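Local structure of protein Niban 2 (Homo sapiens, 7CTP) at residues 38-43 against 313-318; 298-303 against 526-531; 448-453 against 472-477. The protein may suppress apoptosis and promote invasion by melanoma cells, this chain being its PH domain together with a large helical region. One frame throughout, in Å; residues are numbered along the deposited sequence.

Contact 1 of 3, residues 38-43 against 313-318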
loop_
_atom_site.group_PDB
_atom_site.type_symbol
_atom_site.label_atom_id
_atom_site.label_comp_id
_atom_site.label_asym_id
_atom_site.label_seq_id
_atom_site.Cartn_x
_atom_site.Cartn_y
_atom_site.Cartn_z
ATOM N N ALA A 38 14.392 12.161 -7.430
ATOM C CA ALA A 38 14.417 10.766 -7.010
ATOM C C ALA A 38 15.615 10.034 -7.598
ATOM O O ALA A 38 16.237 9.200 -6.923
ATOM C CB ALA A 38 13.120 10.068 -7.417
ATOM N N LEU A 39 15.934 10.317 -8.866
ATOM C CA LEU A 39 17.092 9.700 -9.509
ATOM C C LEU A 39 18.382 10.114 -8.815
ATOM O O LEU A 39 19.238 9.272 -8.512
ATOM C CB LEU A 39 17.132 10.083 -10.988
ATOM C CG LEU A 39 18.303 9.522 -11.807
ATOM C CD1 LEU A 39 18.215 8.006 -11.880
ATOM C CD2 LEU A 39 18.282 10.127 -13.208
ATOM N N PHE A 40 18.535 11.411 -8.544
ATOM C CA PHE A 40 19.733 11.876 -7.851
ATOM C C PHE A 40 19.872 11.224 -6.477
ATOM O O PHE A 40 20.966 10.793 -6.090
ATOM C CB PHE A 40 19.715 13.395 -7.708
ATOM C CG PHE A 40 20.834 13.911 -6.859
ATOM C CD1 PHE A 40 22.108 14.038 -7.385
ATOM C CD2 PHE A 40 20.625 14.224 -5.523
ATOM C CE1 PHE A 40 23.151 14.494 -6.600
ATOM C CE2 PHE A 40 21.670 14.680 -4.735
ATOM C CZ PHE A 40 22.932 14.820 -5.281
ATOM N N ASN A 41 18.778 11.161 -5.710
ATOM C CA ASN A 41 18.875 10.602 -4.359
ATOM C C ASN A 41 19.267 9.130 -4.395
ATOM O O ASN A 41 20.063 8.664 -3.565
ATOM C CB ASN A 41 17.556 10.778 -3.606
ATOM C CG ASN A 41 17.265 12.229 -3.265
ATOM O OD1 ASN A 41 18.178 13.042 -3.110
ATOM N ND2 ASN A 41 15.983 12.556 -3.133
ATOM N N SER A 42 18.716 8.380 -5.348
ATOM C CA SER A 42 19.033 6.963 -5.450
ATOM C C SER A 42 20.478 6.780 -5.879
ATOM O O SER A 42 21.212 5.963 -5.308
ATOM C CB SER A 42 18.081 6.271 -6.428
ATOM O OG SER A 42 18.437 4.904 -6.625
ATOM N N MET A 43 20.915 7.559 -6.870
ATOM C CA MET A 43 22.297 7.437 -7.322
ATOM C C MET A 43 23.275 7.876 -6.246
ATOM O O MET A 43 24.357 7.293 -6.117
ATOM C CB MET A 43 22.511 8.239 -8.599
ATOM C CG MET A 43 21.835 7.609 -9.780
ATOM S SD MET A 43 22.242 8.495 -11.281
ATOM C CE MET A 43 23.989 8.074 -11.460
ATOM N N THR A 313 27.060 20.243 -3.182
ATOM C CA THR A 313 27.444 21.566 -2.698
ATOM C C THR A 313 26.334 22.581 -2.922
ATOM O O THR A 313 26.015 23.390 -2.038
ATOM C CB THR A 313 28.723 22.007 -3.407
ATOM O OG1 THR A 313 29.789 21.141 -3.003
ATOM C CG2 THR A 313 29.054 23.449 -3.078
ATOM N N SER A 314 25.729 22.553 -4.110
ATOM C CA SER A 314 24.661 23.494 -4.420
ATOM C C SER A 314 23.438 23.223 -3.552
ATOM O O SER A 314 22.802 24.157 -3.047
ATOM C CB SER A 314 24.315 23.416 -5.906
ATOM O OG SER A 314 22.993 23.854 -6.161
ATOM N N LYS A 315 23.111 21.942 -3.354
ATOM C CA LYS A 315 21.998 21.568 -2.482
ATOM C C LYS A 315 22.228 22.074 -1.058
ATOM O O LYS A 315 21.324 22.648 -0.434
ATOM C CB LYS A 315 21.807 20.047 -2.513
ATOM C CG LYS A 315 20.408 19.562 -2.097
ATOM C CD LYS A 315 20.187 18.058 -2.383
ATOM C CE LYS A 315 19.951 17.751 -3.878
ATOM N NZ LYS A 315 18.532 17.333 -4.215
ATOM N N GLU A 316 23.454 21.918 -0.548
ATOM C CA GLU A 316 23.762 22.348 0.816
ATOM C C GLU A 316 23.729 23.868 0.948
ATOM O O GLU A 316 23.322 24.395 1.991
ATOM C CB GLU A 316 25.119 21.781 1.241
ATOM C CG GLU A 316 25.620 22.188 2.639
ATOM C CD GLU A 316 24.548 22.145 3.727
ATOM O OE1 GLU A 316 24.454 23.128 4.496
ATOM O OE2 GLU A 316 23.820 21.132 3.829
ATOM N N HIS A 317 24.136 24.594 -0.097
ATOM C CA HIS A 317 24.057 26.051 -0.048
ATOM C C HIS A 317 22.607 26.515 0.008
ATOM O O HIS A 317 22.258 27.401 0.796
ATOM C CB HIS A 317 24.776 26.666 -1.246
ATOM C CG HIS A 317 24.777 28.166 -1.252
ATOM N ND1 HIS A 317 24.061 28.909 -2.167
ATOM C CD2 HIS A 317 25.407 29.059 -0.453
ATOM C CE1 HIS A 317 24.250 30.195 -1.931
ATOM N NE2 HIS A 317 25.064 30.314 -0.898
ATOM N N LEU A 318 21.747 25.930 -0.832
ATOM C CA LEU A 318 20.320 26.236 -0.764
ATOM C C LEU A 318 19.760 25.913 0.614
ATOM O O LEU A 318 19.024 26.715 1.203
ATOM C CB LEU A 318 19.573 25.457 -1.845
ATOM C CG LEU A 318 18.046 25.501 -1.870
ATOM C CD1 LEU A 318 17.539 26.913 -2.145
ATOM C CD2 LEU A 318 17.537 24.511 -2.920
#
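Helices 10-48 and 260-337, both long, are bridged here by two side chains, F40 and K315, that together span the distance between the two backbones. The nearest alpha carbons, those of the same two residues, are 11.3 Å apart, so long side chains have to cover the interval. F40 carries its ring outward with CG anti to the backbone N (chi1 173°), and CE2 meets CE of K315 at 3.6 Å. The two side chains slide past one another in opposite directions, the lysine stem running toward helix 10-48; NZ is 4.0 Å from CD2 of F40.

The chain between the two segments includes all seven strands of the antiparallel sheet of the PH fold, so this is a tertiary tie between helices far apart in sequence. Lysine suits the place because its long chain carries CE and NZ this far: CE, the last methylene, touches the phenylalanine ring, while the amine beyond it can seek oxygen. The stem bends at chi3 (-75°) and again at chi4, directing NZ to a hydrogen bond with the backbone O of F529, which supplies a polar partner for a largely buried charge. N41 has a looser part: its side-chain amide oxygen OD1 stands 4.4 Å from NZ of K315, too far for a bond, though its partial negative charge would probably still weakly favour the ammonium. M308 and I311, earlier on helix 260-337, also touch F40 and add apolar packing around the aromatic side chain.

Contact 2 of 3, residues 298-303 against 526-531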
loop_
_atom_site.group_PDB
_atom_site.type_symbol
_atom_site.label_atom_id
_atom_site.label_comp_id
_atom_site.label_asym_id
_atom_site.label_seq_id
_atom_site.Cartn_x
_atom_site.Cartn_y
_atom_site.Cartn_z
ATOM N N PRO A 298 19.077 8.075 -18.966
ATOM C CA PRO A 298 20.531 7.870 -19.092
ATOM C C PRO A 298 21.314 9.172 -19.165
ATOM O O PRO A 298 22.354 9.296 -18.503
ATOM C CB PRO A 298 20.661 7.038 -20.377
ATOM C CG PRO A 298 19.345 6.347 -20.518
ATOM C CD PRO A 298 18.340 7.350 -20.021
ATOM N N ALA A 299 20.829 10.154 -19.929
ATOM C CA ALA A 299 21.496 11.451 -19.986
ATOM C C ALA A 299 21.575 12.083 -18.600
ATOM O O ALA A 299 22.613 12.643 -18.217
ATOM C CB ALA A 299 20.778 12.375 -20.965
ATOM N N MET A 300 20.485 11.988 -17.828
ATOM C CA MET A 300 20.486 12.521 -16.470
ATOM C C MET A 300 21.489 11.797 -15.585
ATOM O O MET A 300 22.178 12.431 -14.780
ATOM C CB MET A 300 19.083 12.418 -15.864
ATOM C CG MET A 300 18.102 13.378 -16.452
ATOM S SD MET A 300 16.563 13.227 -15.545
ATOM C CE MET A 300 15.522 14.274 -16.536
ATOM N N GLN A 301 21.573 10.467 -15.713
ATOM C CA GLN A 301 22.536 9.700 -14.926
ATOM C C GLN A 301 23.959 10.180 -15.180
ATOM O O GLN A 301 24.761 10.298 -14.245
ATOM C CB GLN A 301 22.403 8.207 -15.237
ATOM C CG GLN A 301 21.058 7.627 -14.792
ATOM C CD GLN A 301 20.834 6.208 -15.272
ATOM O OE1 GLN A 301 19.746 5.658 -15.108
ATOM N NE2 GLN A 301 21.863 5.607 -15.858
ATOM N N ALA A 302 24.282 10.489 -16.436
ATOM C CA ALA A 302 25.635 10.927 -16.758
ATOM C C ALA A 302 25.957 12.251 -16.077
ATOM O O ALA A 302 27.065 12.434 -15.551
ATOM C CB ALA A 302 25.808 11.042 -18.269
ATOM N N VAL A 303 24.997 13.182 -16.063
ATOM C CA VAL A 303 25.228 14.471 -15.416
ATOM C C VAL A 303 25.368 14.292 -13.906
ATOM O O VAL A 303 26.257 14.880 -13.276
ATOM C CB VAL A 303 24.108 15.465 -15.769
ATOM C CG1 VAL A 303 24.262 16.735 -14.949
ATOM C CG2 VAL A 303 24.117 15.773 -17.280
ATOM N N PHE A 526 21.262 22.206 -12.890
ATOM C CA PHE A 526 20.976 21.306 -11.780
ATOM C C PHE A 526 19.512 21.311 -11.374
ATOM O O PHE A 526 19.165 20.650 -10.388
ATOM C CB PHE A 526 21.808 21.671 -10.537
ATOM C CG PHE A 526 23.295 21.478 -10.704
ATOM C CD1 PHE A 526 23.818 20.815 -11.803
ATOM C CD2 PHE A 526 24.165 21.973 -9.751
ATOM C CE1 PHE A 526 25.188 20.661 -11.945
ATOM C CE2 PHE A 526 25.531 21.818 -9.885
ATOM C CZ PHE A 526 26.045 21.160 -10.984
ATOM N N ALA A 527 18.654 22.037 -12.089
ATOM C CA ALA A 527 17.279 22.231 -11.630
ATOM C C ALA A 527 16.463 20.946 -11.694
ATOM O O ALA A 527 15.446 20.832 -10.998
ATOM C CB ALA A 527 16.598 23.331 -12.442
ATOM N N ARG A 528 16.863 19.978 -12.531
ATOM C CA ARG A 528 16.170 18.690 -12.528
ATOM C C ARG A 528 16.513 17.864 -11.298
ATOM O O ARG A 528 15.804 16.897 -10.996
ATOM C CB ARG A 528 16.505 17.869 -13.778
ATOM C CG ARG A 528 15.965 18.417 -15.093
ATOM C CD ARG A 528 14.449 18.624 -15.078
ATOM N NE ARG A 528 13.644 17.406 -14.922
ATOM C CZ ARG A 528 13.204 16.655 -15.935
ATOM N NH1 ARG A 528 13.523 16.974 -17.188
ATOM N NH2 ARG A 528 12.447 15.581 -15.700
ATOM N N PHE A 529 17.578 18.220 -10.576
ATOM C CA PHE A 529 18.040 17.410 -9.455
ATOM C C PHE A 529 17.864 18.088 -8.113
ATOM O O PHE A 529 18.023 17.425 -7.084
ATOM C CB PHE A 529 19.519 17.053 -9.626
ATOM C CG PHE A 529 19.852 16.630 -11.013
ATOM C CD1 PHE A 529 19.164 15.583 -11.608
ATOM C CD2 PHE A 529 20.802 17.314 -11.748
ATOM C CE1 PHE A 529 19.437 15.212 -12.915
ATOM C CE2 PHE A 529 21.091 16.941 -13.059
ATOM C CZ PHE A 529 20.408 15.893 -13.640
ATOM N N ILE A 530 17.562 19.381 -8.111
ATOM C CA ILE A 530 17.420 20.182 -6.899
ATOM C C ILE A 530 16.131 20.974 -7.013
ATOM O O ILE A 530 15.955 21.739 -7.966
ATOM C CB ILE A 530 18.612 21.133 -6.691
ATOM C CG1 ILE A 530 19.927 20.344 -6.649
ATOM C CG2 ILE A 530 18.401 21.973 -5.425
ATOM C CD1 ILE A 530 21.157 21.216 -6.555
ATOM N N LEU A 531 15.235 20.804 -6.033
ATOM C CA LEU A 531 13.987 21.554 -5.967
ATOM C C LEU A 531 13.922 22.318 -4.652
ATOM O O LEU A 531 14.244 21.764 -3.598
ATOM C CB LEU A 531 12.779 20.613 -6.067
ATOM C CG LEU A 531 12.549 19.969 -7.433
ATOM C CD1 LEU A 531 11.494 18.868 -7.354
ATOM C CD2 LEU A 531 12.134 21.031 -8.429
#
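M300 lays its terminal methyl over one face of the R528 guanidinium, CE standing 3.2 Å above the plane and offset toward the rim. CE is 3.4 Å from CZ of R528, with NH1 and NH2 equally near, so the methyl meets the flat group broadly. R528 bends at chi2 (-56°) and chi3 (-64°), which folds the guanidinium back to where M300 can cover it. Methionine suits this spot: an unbranched, uncharged chain, extended beyond CG, ends in a small apolar methyl that can lie on the guanidinium face, where no hydrogen-bond partner is needed. Next to it, F529 offers its ring to both residues of the helix. CG1 of V303 meets CE2 at 3.7 Å, the two side chains crossing at about a right angle, and CB of M300 lies 4.1 Å from CE1. CB of R528 sits over one face of the same ring.

M300 and V303, three residues apart, fall on the same side of helix 260-337, so one ring can touch both. What they pack against is the irregular connection between helices 464-511 and 532-555, which ends at L531, the N-cap position of the latter. A tight turn in it is closed by the i to i+3 bond from F529 N to F526 O (2.9 Å).

The second shell begins at the backbone O of E32, on helix 10-48, which accepts a hydrogen bond from NH2 of R528. With an alanine here in place of R528, the M300 methyl would probably lose the flat surface it lies on, and the E32 carbonyl would lose this donor. Helix 10-48 also reaches M300 through L39, while I304, the residue after V303, also touches F529.

Contact 3 of 3, residues 448-453 against 472-477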
loop_
_atom_site.group_PDB
_atom_site.type_symbol
_atom_site.label_atom_id
_atom_site.label_comp_id
_atom_site.label_asym_id
_atom_site.label_seq_id
_atom_site.Cartn_x
_atom_site.Cartn_y
_atom_site.Cartn_z
ATOM N N GLU A 448 14.829 -23.108 3.349
ATOM C CA GLU A 448 14.946 -24.072 2.259
ATOM C C GLU A 448 16.356 -24.066 1.681
ATOM O O GLU A 448 16.978 -25.123 1.508
ATOM C CB GLU A 448 13.926 -23.770 1.160
ATOM C CG GLU A 448 14.063 -24.706 -0.041
ATOM C CD GLU A 448 12.964 -24.540 -1.069
ATOM O OE1 GLU A 448 12.264 -23.504 -1.045
ATOM O OE2 GLU A 448 12.809 -25.450 -1.911
ATOM N N THR A 449 16.879 -22.874 1.390
ATOM C CA THR A 449 18.198 -22.765 0.776
ATOM C C THR A 449 19.281 -23.325 1.689
ATOM O O THR A 449 20.155 -24.081 1.244
ATOM C CB THR A 449 18.487 -21.311 0.420
ATOM O OG1 THR A 449 17.391 -20.787 -0.339
ATOM C CG2 THR A 449 19.756 -21.212 -0.416
ATOM N N LEU A 450 19.233 -22.974 2.975
ATOM C CA LEU A 450 20.270 -23.424 3.899
ATOM C C LEU A 450 20.140 -24.913 4.201
ATOM O O LEU A 450 21.150 -25.602 4.382
ATOM C CB LEU A 450 20.217 -22.600 5.186
ATOM C CG LEU A 450 20.586 -21.127 5.053
ATOM C CD1 LEU A 450 20.921 -20.540 6.411
ATOM C CD2 LEU A 450 21.741 -20.942 4.074
ATOM N N LEU A 451 18.911 -25.433 4.254
ATOM C CA LEU A 451 18.741 -26.863 4.493
ATOM C C LEU A 451 19.291 -27.677 3.330
ATOM O O LEU A 451 19.961 -28.693 3.538
ATOM C CB LEU A 451 17.273 -27.200 4.738
ATOM C CG LEU A 451 16.944 -28.647 5.130
ATOM C CD1 LEU A 451 17.673 -29.054 6.405
ATOM C CD2 LEU A 451 15.439 -28.842 5.293
ATOM N N HIS A 452 19.028 -27.239 2.097
ATOM C CA HIS A 452 19.569 -27.946 0.939
ATOM C C HIS A 452 21.093 -27.963 0.982
ATOM O O HIS A 452 21.716 -28.994 0.708
ATOM C CB HIS A 452 19.053 -27.299 -0.348
ATOM C CG HIS A 452 19.461 -28.009 -1.604
ATOM N ND1 HIS A 452 20.452 -27.535 -2.441
ATOM C CD2 HIS A 452 19.001 -29.149 -2.174
ATOM C CE1 HIS A 452 20.588 -28.355 -3.468
ATOM N NE2 HIS A 452 19.720 -29.344 -3.330
ATOM N N GLN A 453 21.705 -26.834 1.354
ATOM C CA GLN A 453 23.154 -26.783 1.544
ATOM C C GLN A 453 23.601 -27.801 2.581
ATOM O O GLN A 453 24.532 -28.583 2.348
ATOM C CB GLN A 453 23.580 -25.386 1.990
ATOM C CG GLN A 453 23.371 -24.270 0.994
ATOM C CD GLN A 453 23.785 -22.929 1.562
ATOM O OE1 GLN A 453 24.243 -22.849 2.703
ATOM N NE2 GLN A 453 23.634 -21.870 0.772
ATOM N N LEU A 472 17.239 -24.513 11.509
ATOM C CA LEU A 472 16.154 -23.700 12.049
ATOM C C LEU A 472 16.685 -22.675 13.041
ATOM O O LEU A 472 16.319 -21.496 12.990
ATOM C CB LEU A 472 15.097 -24.602 12.698
ATOM C CG LEU A 472 14.004 -23.935 13.533
ATOM C CD1 LEU A 472 13.124 -23.038 12.656
ATOM C CD2 LEU A 472 13.152 -24.959 14.253
ATOM N N GLU A 473 17.576 -23.103 13.939
ATOM C CA GLU A 473 18.128 -22.174 14.920
ATOM C C GLU A 473 18.939 -21.070 14.243
ATOM O O GLU A 473 18.937 -19.921 14.700
ATOM C CB GLU A 473 18.974 -22.935 15.942
ATOM C CG GLU A 473 19.076 -22.277 17.315
ATOM C CD GLU A 473 17.724 -22.061 17.990
ATOM O OE1 GLU A 473 16.855 -22.958 17.923
ATOM O OE2 GLU A 473 17.538 -20.978 18.592
ATOM N N ARG A 474 19.626 -21.396 13.140
ATOM C CA ARG A 474 20.362 -20.377 12.395
ATOM C C ARG A 474 19.419 -19.380 11.735
ATOM O O ARG A 474 19.705 -18.176 11.699
ATOM C CB ARG A 474 21.246 -21.021 11.329
ATOM C CG ARG A 474 22.590 -21.505 11.827
ATOM C CD ARG A 474 23.340 -22.240 10.727
ATOM N NE ARG A 474 23.792 -21.348 9.660
ATOM C CZ ARG A 474 23.955 -21.724 8.395
ATOM N NH1 ARG A 474 23.702 -22.977 8.035
ATOM N NH2 ARG A 474 24.372 -20.850 7.486
ATOM N N VAL A 475 18.314 -19.870 11.171
ATOM C CA VAL A 475 17.373 -18.982 10.496
ATOM C C VAL A 475 16.661 -18.095 11.510
ATOM O O VAL A 475 16.394 -16.915 11.249
ATOM C CB VAL A 475 16.390 -19.807 9.641
ATOM C CG1 VAL A 475 15.318 -18.913 9.010
ATOM C CG2 VAL A 475 17.154 -20.555 8.561
ATOM N N LEU A 476 16.367 -18.637 12.693
ATOM C CA LEU A 476 15.732 -17.838 13.736
ATOM C C LEU A 476 16.611 -16.666 14.168
ATOM O O LEU A 476 16.103 -15.570 14.441
ATOM C CB LEU A 476 15.383 -18.723 14.934
ATOM C CG LEU A 476 14.247 -19.731 14.752
ATOM C CD1 LEU A 476 14.169 -20.661 15.966
ATOM C CD2 LEU A 476 12.898 -19.036 14.504
ATOM N N LYS A 477 17.932 -16.867 14.247
ATOM C CA LYS A 477 18.798 -15.746 14.622
ATOM C C LYS A 477 18.849 -14.700 13.514
ATOM O O LYS A 477 18.824 -13.494 13.793
ATOM C CB LYS A 477 20.208 -16.232 14.986
ATOM C CG LYS A 477 20.207 -17.234 16.133
ATOM C CD LYS A 477 21.414 -17.172 17.062
ATOM C CE LYS A 477 21.308 -18.243 18.159
ATOM N NZ LYS A 477 21.553 -19.639 17.669
#
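L450 touches buried V475 and exposed R474 with one methyl: CD1 is 4.3 Å from CG2 of V475 and 3.6 Å from NH2 of R474. The inner side is the apolar one, and what sets it apart is burial and close company, not a shorter distance between the two segments. L450 and V475 have the nearest alpha carbons of the pair, 8.5 Å apart, and both side chains start out toward the opposite helix. Such a spacing suits a branched aliphatic pair, because a leucine can bridge the interval while the short valine fills the space close to its own backbone. V471 and K478, a turn to either side of R474 and V475 on the same helix, touch L450 too, so the leucine projects among residues of successive turns.

Toward solvent the contact changes character, although the closer approach is here. R474 lays its guanidinium against the leucine, with CD1 3.6 Å above the plane and offset toward the rim, and CZ is 3.8 Å from that methyl. The side chains cross obliquely. A bend at chi3 (70°), in a chain otherwise extended at chi2, swings the flat group back over L450. No hydrogen bond joins the two segments, and arginine fits such a border well: its face can cover an apolar methyl, and because R474 is exposed its N-H groups could probably be solvated.

Helices 422-455 and 464-511 follow one another in sequence, and this contact pairs the later part of the first with the early part of the second. V475 also touches F364 of helix 342-378 and L57 of a loop; L472 and L476 pack on the same helix 342-378, while L451 rests on I468 and on M388 of helix 384-391.

Contacts 1 and 2 form one neighbourhood: their centres are 9 Å apart, both use helix 260-337, and in sequence a segment of each falls between the two segments of the other. Besides the K315 bond to the loop, they are coupled by packing of S314 OG on I530 CD1 at 3.2 Å and of M43 CE on Q301 O at 3.6 Å, so helix 10-48, helix 260-337 and the 526-531 loop meet together. Contact 3 stands apart, with its centre 41 Å from that of contact 1 and 44 Å from that of contact 2. In sequence it falls wholly between the two segments of contact 2, and joins successive helices instead of distant ones. None of the six segments includes a strand of the PH sheet.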